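Local coordinates for protein particle-associated lyase (PDB 4Y9V) that probably cleaves the capsular polysaccharide of Acinetobacter baumannii as a trimeric, particle-borne phage tailspike lyase, and binds a capsular saccharide, at residues Ile280-Cys285 / Val302-Asp307; Gly149-Ile154 / Gly172-Val177. All blocks are in the same frame, centred on the assembly; numbering follows the deposited sequence. Where two conformers were deposited one is given.

Interaction 1 of 2, residues Ile280-Cys285 / Val302-Asp307. With 49S (2-acetamido-2-deoxy-beta-D-mannopyranuronic acid), chain B.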
ATOM      1  N   ILE A 280     -22.990   6.102   1.397  1.00  4.72           N
ATOM      2  CA  ILE A 280     -22.697   6.430   0.021  1.00  4.86           C
ATOM      3  C   ILE A 280     -22.982   5.194  -0.826  1.00  4.70           C
ATOM      4  O   ILE A 280     -22.536   4.104  -0.480  1.00  5.58           O
ATOM      5  CB  ILE A 280     -21.208   6.833  -0.182  1.00  5.47           C
ATOM      6  CG1 ILE A 280     -20.862   8.030   0.680  1.00  5.96           C
ATOM      7  CG2 ILE A 280     -20.938   7.122  -1.665  1.00  7.00           C
ATOM      8  CD1 ILE A 280     -19.406   8.397   0.700  1.00  7.76           C
ATOM      9  N   GLN A 281     -23.707   5.384  -1.932  1.00  4.84           N
ATOM     10  CA  GLN A 281     -23.816   4.355  -2.952  1.00  4.72           C
ATOM     11  C   GLN A 281     -23.020   4.793  -4.172  1.00  4.44           C
ATOM     12  O   GLN A 281     -23.299   5.847  -4.757  1.00  5.24           O
ATOM     13  CB  GLN A 281     -25.263   4.042  -3.337  1.00  5.48           C
ATOM     14  CG  GLN A 281     -25.340   2.793  -4.235  1.00  5.70           C
ATOM     15  CD  GLN A 281     -26.751   2.400  -4.617  1.00  5.77           C
ATOM     16  OE1 GLN A 281     -27.653   3.222  -4.553  1.00  7.05           O
ATOM     17  NE2 GLN A 281     -26.929   1.144  -5.030  1.00  6.64           N
ATOM     18  N   ILE A 282     -22.051   3.973  -4.538  0.70  4.72           N
ATOM     19  CA  ILE A 282     -21.317   4.135  -5.810  0.70  4.62           C
ATOM     20  C   ILE A 282     -22.032   3.194  -6.766  0.70  4.71           C
ATOM     21  O   ILE A 282     -21.956   1.985  -6.611  0.70  6.10           O
ATOM     22  CB  ILE A 282     -19.825   3.816  -5.580  0.70  5.02           C
ATOM     23  CG1 ILE A 282     -19.201   4.783  -4.588  0.70  6.02           C
ATOM     24  CG2 ILE A 282     -19.107   3.841  -6.927  0.70  7.33           C
ATOM     25  CD1 ILE A 282     -17.822   4.377  -4.102  0.70  6.04           C
ATOM     26  N   SER A 283     -22.815   3.785  -7.679  1.00  4.74           N
ATOM     27  CA  SER A 283     -23.693   3.070  -8.594  1.00  4.73           C
ATOM     28  C   SER A 283     -23.110   3.092  -9.992  1.00  4.53           C
ATOM     29  O   SER A 283     -23.100   4.147 -10.636  1.00  4.91           O
ATOM     30  CB  SER A 283     -25.074   3.692  -8.606  1.00  4.97           C
ATOM     31  OG  SER A 283     -25.728   3.484  -7.377  1.00  5.73           O
ATOM     32  N   ASN A 284     -22.622   1.953 -10.482  1.00  4.28           N
ATOM     33  CA  ASN A 284     -22.262   1.848 -11.900  1.00  4.45           C
ATOM     34  C   ASN A 284     -21.218   2.892 -12.316  1.00  4.45           C
ATOM     35  O   ASN A 284     -21.396   3.599 -13.306  1.00  5.03           O
ATOM     36  CB  ASN A 284     -23.513   1.940 -12.772  1.00  4.52           C
ATOM     37  CG  ASN A 284     -24.604   1.030 -12.263  1.00  4.81           C
ATOM     38  OD1 ASN A 284     -25.616   1.494 -11.709  1.00  5.33           O
ATOM     39  ND2 ASN A 284     -24.384  -0.269 -12.379  1.00  5.33           N
ATOM     40  N   CYS A 285     -20.127   2.960 -11.545  1.00  4.68           N
ATOM     41  CA  CYS A 285     -19.069   3.924 -11.760  1.00  4.69           C
ATOM     42  C   CYS A 285     -17.760   3.250 -12.167  1.00  4.82           C
ATOM     43  O   CYS A 285     -17.534   2.065 -11.935  1.00  6.03           O
ATOM     44  CB  CYS A 285     -18.800   4.737 -10.502  1.00  5.12           C
ATOM     45  SG  CYS A 285     -20.122   5.865 -10.013  1.00  5.02           S
ATOM     46  N   VAL A 302     -20.405   2.233   2.772  1.00  4.58           N
ATOM     47  CA  VAL A 302     -20.147   2.438   1.346  1.00  4.94           C
ATOM     48  C   VAL A 302     -20.655   1.178   0.665  1.00  4.70           C
ATOM     49  O   VAL A 302     -20.166   0.076   0.934  1.00  5.24           O
ATOM     50  CB  VAL A 302     -18.679   2.711   1.019  1.00  5.19           C
ATOM     51  CG1 VAL A 302     -18.472   2.711  -0.490  1.00  6.28           C
ATOM     52  CG2 VAL A 302     -18.236   4.036   1.635  1.00  6.35           C
ATOM     53  N   ALA A 303     -21.661   1.357  -0.205  1.00  4.73           N
ATOM     54  CA  ALA A 303     -22.180   0.296  -1.051  1.00  4.62           C
ATOM     55  C   ALA A 303     -21.652   0.539  -2.451  1.00  4.66           C
ATOM     56  O   ALA A 303     -21.768   1.648  -2.964  1.00  6.90           O
ATOM     57  CB  ALA A 303     -23.693   0.314  -1.081  1.00  5.95           C
ATOM     58  N   ILE A 304     -21.057  -0.480  -3.052  1.00  4.78           N
ATOM     59  CA  ILE A 304     -20.539  -0.389  -4.414  1.00  4.79           C
ATOM     60  C   ILE A 304     -21.388  -1.357  -5.234  1.00  4.67           C
ATOM     61  O   ILE A 304     -21.407  -2.567  -4.953  1.00  5.21           O
ATOM     62  CB  ILE A 304     -19.033  -0.642  -4.513  1.00  4.70           C
ATOM     63  CG1 ILE A 304     -18.289   0.203  -3.472  1.00  5.15           C
ATOM     64  CG2 ILE A 304     -18.573  -0.351  -5.921  1.00  5.29           C
ATOM     65  CD1 ILE A 304     -16.774  -0.018  -3.479  1.00  5.73           C
ATOM     66  N   GLY A 305     -22.132  -0.838  -6.190  1.00  5.10           N
ATOM     67  CA  GLY A 305     -23.064  -1.672  -6.927  1.00  5.48           C
ATOM     68  C   GLY A 305     -23.781  -0.832  -7.979  1.00  5.05           C
ATOM     69  O   GLY A 305     -23.170  -0.408  -8.939  1.00  5.83           O
ATOM     70  N   GLY A 306     -25.082  -0.606  -7.770  1.00  6.04           N
ATOM     71  CA  GLY A 306     -25.875   0.227  -8.650  1.00  6.24           C
ATOM     72  C   GLY A 306     -27.195  -0.408  -9.048  1.00  5.54           C
ATOM     73  O   GLY A 306     -27.789  -1.132  -8.241  1.00  6.15           O
ATOM     74  N   ASP A 307     -27.649  -0.044 -10.219  1.00  5.85           N
ATOM     75  CA  ASP A 307     -29.005  -0.413 -10.659  1.00  5.77           C
ATOM     76  C   ASP A 307     -28.949  -0.932 -12.090  1.00  5.60           C
ATOM     77  O   ASP A 307     -27.947  -1.456 -12.537  1.00  6.49           O
ATOM     78  CB  ASP A 307     -30.027   0.661 -10.310  1.00  6.37           C
ATOM     79  CG  ASP A 307     -29.888   1.929 -11.117  1.00  6.50           C
ATOM     80  OD1 ASP A 307     -28.937   2.688 -10.848  1.00  8.11           O
ATOM     81  OD2 ASP A 307     -30.690   2.169 -12.039  1.00 10.06           O
TER
HETATM   82  C8  49S B   1     -26.297  -3.738  -7.140  1.00  6.02           C
HETATM   83  C7  49S B   1     -26.915  -2.881  -6.055  1.00  5.48           C
HETATM   84  O7  49S B   1     -26.263  -1.965  -5.510  1.00  5.81           O
HETATM   85  N2  49S B   1     -28.184  -3.166  -5.723  1.00  5.46           N
HETATM   86  C2  49S B   1     -28.903  -2.491  -4.662  1.00  5.40           C
HETATM   87  C3  49S B   1     -29.954  -1.514  -5.197  1.00  5.63           C
HETATM   88  O3  49S B   1     -29.350  -0.515  -6.020  1.00  6.07           O
HETATM   89  C1  49S B   1     -29.598  -3.518  -3.789  1.00  5.48           C
HETATM   90  O1  49S B   1     -28.712  -4.483  -3.299  1.00  5.80           O
HETATM   91  O5  49S B   1     -30.549  -4.238  -4.574  1.00  5.65           O
HETATM   92  C5  49S B   1     -31.625  -3.377  -4.990  1.00  5.87           C
HETATM   93  C6  49S B   1     -32.656  -4.224  -5.707  1.00  6.62           C
HETATM   94  O6A 49S B   1     -32.258  -5.080  -6.537  1.00  7.19           O
HETATM   95  O6B 49S B   1     -33.860  -3.993  -5.437  1.00  8.09           O
HETATM   96  C4  49S B   1     -31.092  -2.259  -5.888  1.00  5.64           C
HETATM   97  O4  49S B   1     -32.252  -1.445  -6.092  1.00  6.29           O
HETATM   98  O   HOH W   1     -28.203   2.765  -8.129  0.69  8.08           O
HETATM   99  O   HOH W   2     -25.653  -3.158 -12.315  0.74  6.53           O
HETATM  100  O   HOH W   3     -26.018  -2.486 -11.158  0.26 11.62           O
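Neighbouring parallel rungs of the pectin lyase-like beta-helix meet here, and Q281, with G305, G306 and D307 of the other segment, forms part of the pocket that binds the capsular saccharide. I280, Q281, I282 and S283 pair in register with V302, A303, I304 and G305. The ladder is regular: A303 N donates to I280 O, I282 N to A303 O, and G305 N to I282 O. On the face of I280, V302 and I304, I282 CD1 packs 4.0 Å from V302 CG1. On the opposite face, Q281 reaches the sugar with its chain fully extended (chi1 -170°, chi2 178°). Q281 NE2 donates to O3 of the acetamido-mannuronic acid at 3.1 Å and, weakly, to O7. R253 holds the other end of this amide by binding OE1. G306 grips the sugar from the backbone. G306 N gives the sugar O7 a straight bond of 2.9 Å, and G306 O accepts from the sugar O3 at 2.8 Å. Two donors therefore share the acetamido oxygen. G305 has no side chain, and the sugar O7 lies 3.5 Å from G305 CA. Beyond the strands, N284 N still donates to G305 O. The N284 amide bonds at both ends, with ND2 donating to V313 O. N284 OD1 sits 3.3 Å from G306 CA, close against this glycine. Water 1 links S283 OG to D307 OD1, while R255 forms a salt bridge with OD2. D307 N donates to N284 OD1 at 3.0 Å, level with the amide group, where a lone pair of OD1 points.

Interaction 2 of 2, residues Gly149-Ile154 / Gly172-Val177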
ATOM      1  N   GLY A 149     -12.057  12.348 -27.637  1.00  7.93           N
ATOM      2  CA  GLY A 149     -12.374  12.844 -26.325  1.00  7.83           C
ATOM      3  C   GLY A 149     -13.756  12.495 -25.825  1.00  6.88           C
ATOM      4  O   GLY A 149     -14.033  12.726 -24.638  1.00  8.12           O
ATOM      5  N   ASP A 150     -14.603  11.975 -26.699  1.00  6.17           N
ATOM      6  CA  ASP A 150     -15.956  11.634 -26.264  1.00  5.87           C
ATOM      7  C   ASP A 150     -15.907  10.511 -25.219  1.00  5.36           C
ATOM      8  O   ASP A 150     -15.122   9.561 -25.303  1.00  5.87           O
ATOM      9  CB  ASP A 150     -16.800  11.194 -27.435  1.00  6.34           C
ATOM     10  CG  ASP A 150     -17.287  12.307 -28.371  1.00  7.77           C
ATOM     11  OD1 ASP A 150     -17.114  13.488 -28.010  1.00  9.19           O
ATOM     12  OD2 ASP A 150     -17.833  11.953 -29.413  1.00  9.70           O
ATOM     13  N   TRP A 151     -16.845  10.612 -24.271  1.00  5.28           N
ATOM     14  CA  TRP A 151     -17.187   9.579 -23.326  1.00  5.21           C
ATOM     15  C   TRP A 151     -18.290   8.719 -23.946  1.00  4.87           C
ATOM     16  O   TRP A 151     -19.396   9.202 -24.169  1.00  5.55           O
ATOM     17  CB  TRP A 151     -17.640  10.226 -22.008  1.00  5.65           C
ATOM     18  CG  TRP A 151     -18.154   9.311 -20.947  1.00  5.06           C
ATOM     19  CD1 TRP A 151     -18.240   7.949 -20.925  1.00  5.46           C
ATOM     20  CD2 TRP A 151     -18.682   9.768 -19.694  1.00  4.72           C
ATOM     21  NE1 TRP A 151     -18.809   7.530 -19.752  1.00  5.45           N
ATOM     22  CE2 TRP A 151     -19.082   8.615 -18.968  1.00  4.86           C
ATOM     23  CE3 TRP A 151     -18.851  11.012 -19.101  1.00  5.00           C
ATOM     24  CZ2 TRP A 151     -19.662   8.710 -17.697  1.00  4.91           C
ATOM     25  CZ3 TRP A 151     -19.401  11.108 -17.838  1.00  5.15           C
ATOM     26  CH2 TRP A 151     -19.794   9.960 -17.143  1.00  5.07           C
ATOM     27  N   LEU A 152     -17.926   7.472 -24.266  1.00  4.75           N
ATOM     28  CA  LEU A 152     -18.869   6.514 -24.789  1.00  5.07           C
ATOM     29  C   LEU A 152     -19.123   5.421 -23.734  1.00  4.71           C
ATOM     30  O   LEU A 152     -18.285   5.137 -22.874  1.00  5.23           O
ATOM     31  CB  LEU A 152     -18.389   5.836 -26.081  1.00  5.28           C
ATOM     32  CG  LEU A 152     -17.990   6.804 -27.208  1.00  5.51           C
ATOM     33  CD1 LEU A 152     -17.546   5.967 -28.422  1.00  6.69           C
ATOM     34  CD2 LEU A 152     -19.100   7.758 -27.583  1.00  6.33           C
ATOM     35  N   VAL A 153     -20.296   4.814 -23.850  1.00  5.02           N
ATOM     36  CA  VAL A 153     -20.660   3.656 -23.037  1.00  5.00           C
ATOM     37  C   VAL A 153     -20.892   2.491 -23.991  1.00  4.82           C
ATOM     38  O   VAL A 153     -21.692   2.577 -24.920  1.00  5.94           O
ATOM     39  CB  VAL A 153     -21.945   3.892 -22.226  1.00  5.28           C
ATOM     40  CG1 VAL A 153     -22.141   2.744 -21.238  1.00  5.83           C
ATOM     41  CG2 VAL A 153     -21.933   5.246 -21.515  1.00  5.63           C
ATOM     42  N   ILE A 154     -20.185   1.379 -23.739  1.00  4.89           N
ATOM     43  CA  ILE A 154     -20.492   0.104 -24.347  1.00  5.08           C
ATOM     44  C   ILE A 154     -21.440  -0.583 -23.371  1.00  5.05           C
ATOM     45  O   ILE A 154     -21.124  -0.691 -22.192  1.00  5.41           O
ATOM     46  CB  ILE A 154     -19.202  -0.735 -24.519  1.00  5.58           C
ATOM     47  CG1 ILE A 154     -18.190  -0.040 -25.401  1.00  6.63           C
ATOM     48  CG2 ILE A 154     -19.534  -2.157 -25.013  1.00  7.08           C
ATOM     49  CD1 ILE A 154     -16.776  -0.610 -25.335  1.00  7.39           C
ATOM     50  N   GLY A 172     -20.797  -4.087 -19.679  1.00  4.66           N
ATOM     51  CA  GLY A 172     -20.533  -2.835 -20.355  1.00  4.89           C
ATOM     52  C   GLY A 172     -19.369  -2.134 -19.696  1.00  4.59           C
ATOM     53  O   GLY A 172     -18.845  -2.608 -18.689  1.00  4.95           O
ATOM     54  N   GLU A 173     -18.963  -1.001 -20.258  1.00  4.56           N
ATOM     55  CA  GLU A 173     -17.904  -0.196 -19.674  1.00  4.64           C
ATOM     56  C   GLU A 173     -17.916   1.199 -20.306  1.00  4.60           C
ATOM     57  O   GLU A 173     -18.509   1.407 -21.364  1.00  5.38           O
ATOM     58  CB  GLU A 173     -16.522  -0.868 -19.829  1.00  5.02           C
ATOM     59  CG  GLU A 173     -16.099  -1.134 -21.258  1.00  5.70           C
ATOM     60  CD  GLU A 173     -14.997  -2.188 -21.255  1.00  5.80           C
ATOM     61  OE1 GLU A 173     -15.323  -3.402 -21.058  1.00  6.37           O
ATOM     62  OE2 GLU A 173     -13.799  -1.838 -21.374  1.00  6.80           O
ATOM     63  N   PHE A 174     -17.228   2.114 -19.667  1.00  4.63           N
ATOM     64  CA  PHE A 174     -17.012   3.443 -20.181  1.00  4.67           C
ATOM     65  C   PHE A 174     -15.665   3.523 -20.882  1.00  4.86           C
ATOM     66  O   PHE A 174     -14.686   2.953 -20.392  1.00  5.35           O
ATOM     67  CB  PHE A 174     -17.011   4.472 -19.048  1.00  4.84           C
ATOM     68  CG  PHE A 174     -18.299   4.571 -18.252  1.00  4.69           C
ATOM     69  CD1 PHE A 174     -19.530   4.224 -18.783  1.00  5.08           C
ATOM     70  CD2 PHE A 174     -18.255   5.057 -16.942  1.00  5.24           C
ATOM     71  CE1 PHE A 174     -20.698   4.363 -18.020  1.00  5.23           C
ATOM     72  CE2 PHE A 174     -19.420   5.184 -16.186  1.00  5.63           C
ATOM     73  CZ  PHE A 174     -20.626   4.830 -16.740  1.00  5.63           C
ATOM     74  N   VAL A 175     -15.612   4.241 -22.013  1.00  4.90           N
ATOM     75  CA  VAL A 175     -14.378   4.473 -22.719  1.00  5.27           C
ATOM     76  C   VAL A 175     -14.300   5.954 -23.128  1.00  5.20           C
ATOM     77  O   VAL A 175     -15.319   6.610 -23.298  1.00  5.99           O
ATOM     78  CB  VAL A 175     -14.178   3.561 -23.950  1.00  5.93           C
ATOM     79  CG1 VAL A 175     -14.238   2.084 -23.541  1.00  7.02           C
ATOM     80  CG2 VAL A 175     -15.193   3.871 -25.045  1.00  7.49           C
ATOM     81  N   GLU A 176     -13.069   6.415 -23.310  1.00  5.61           N
ATOM     82  CA  GLU A 176     -12.795   7.710 -23.936  1.00  5.41           C
ATOM     83  C   GLU A 176     -12.134   7.477 -25.291  1.00  5.23           C
ATOM     84  O   GLU A 176     -11.198   6.704 -25.430  1.00  5.60           O
ATOM     85  CB  GLU A 176     -11.911   8.591 -23.060  1.00  6.46           C
ATOM     86  CG  GLU A 176     -11.640   9.937 -23.718  1.00  8.09           C
ATOM     87  CD  GLU A 176     -10.921  10.898 -22.811  1.00 11.46           C
ATOM     88  OE1 GLU A 176     -11.608  11.436 -21.943  1.00 23.21           O
ATOM     89  OE2 GLU A 176      -9.731  11.089 -22.978  1.00 16.49           O
ATOM     90  N   VAL A 177     -12.663   8.176 -26.303  1.00  5.46           N
ATOM     91  CA  VAL A 177     -12.195   8.007 -27.665  1.00  5.47           C
ATOM     92  C   VAL A 177     -10.829   8.666 -27.864  1.00  5.34           C
ATOM     93  O   VAL A 177     -10.640   9.846 -27.569  1.00  6.30           O
ATOM     94  CB  VAL A 177     -13.224   8.603 -28.635  1.00  5.97           C
ATOM     95  CG1 VAL A 177     -12.724   8.512 -30.075  1.00  6.48           C
ATOM     96  CG2 VAL A 177     -14.545   7.890 -28.484  1.00  6.69           C
TER
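The indole of W151 points its NE1 edge at one face of the F174 ring, a T-shaped pair across two antiparallel strands of the tailspike Ig-like domain. The five-membered ring of W151 and the phenyl ring of F174 have centroids 4.8 Å apart and planes at 73°. W151 NE1 stands above the phenyl plane, displaced from the ring centre, and comes to 3.4 Å from F174 CG. V153 CG1 lies at the edge of the phenyl ring, in its plane. W151 CG anti to the backbone N (chi1 175°) lays the indole alongside F174. F258 meets both rings from outside the two strands. L152, I154, E173 and V175 lie on the other face, where I154 CD1 packs 4.1 Å from V175 CG1. V177 points in toward the first strand, and L152 CD1 packs 3.6 Å from V177 CG2. The backbones bond in both directions between L152 and V175, and I154 N donates to E173 O. At the far end V177 N donates to D150 O. The D150 carboxylate is held by Q147 N and K205. E176 OE2 is hydrogen-bonded to N296 ND2 of the second subunit. The pairing runs on into the residues before W151, where G149 N donates to V177 O at 2.9 Å.

Both contacts are buried strand pairings with backbone ladders, but they differ in direction and chemistry. Interaction 1 joins parallel rungs of the beta-helix, its centre about 13 Å from the centre of the chain. Interaction 2 joins antiparallel strands of the Ig-like domain, its centre about 24 Å from the same point. Q281 and the backbone of G306 in interaction 1 bind the saccharide. The side-chain part of interaction 2 is chiefly aromatic and aliphatic, and E176 touches a second subunit. Their centres are about 19 Å apart, yet they meet directly: N284 O lies 3.7 Å from F174 CZ. V313 also joins them. Its O binds N284, and the side chains of V153 and F174 rest on it.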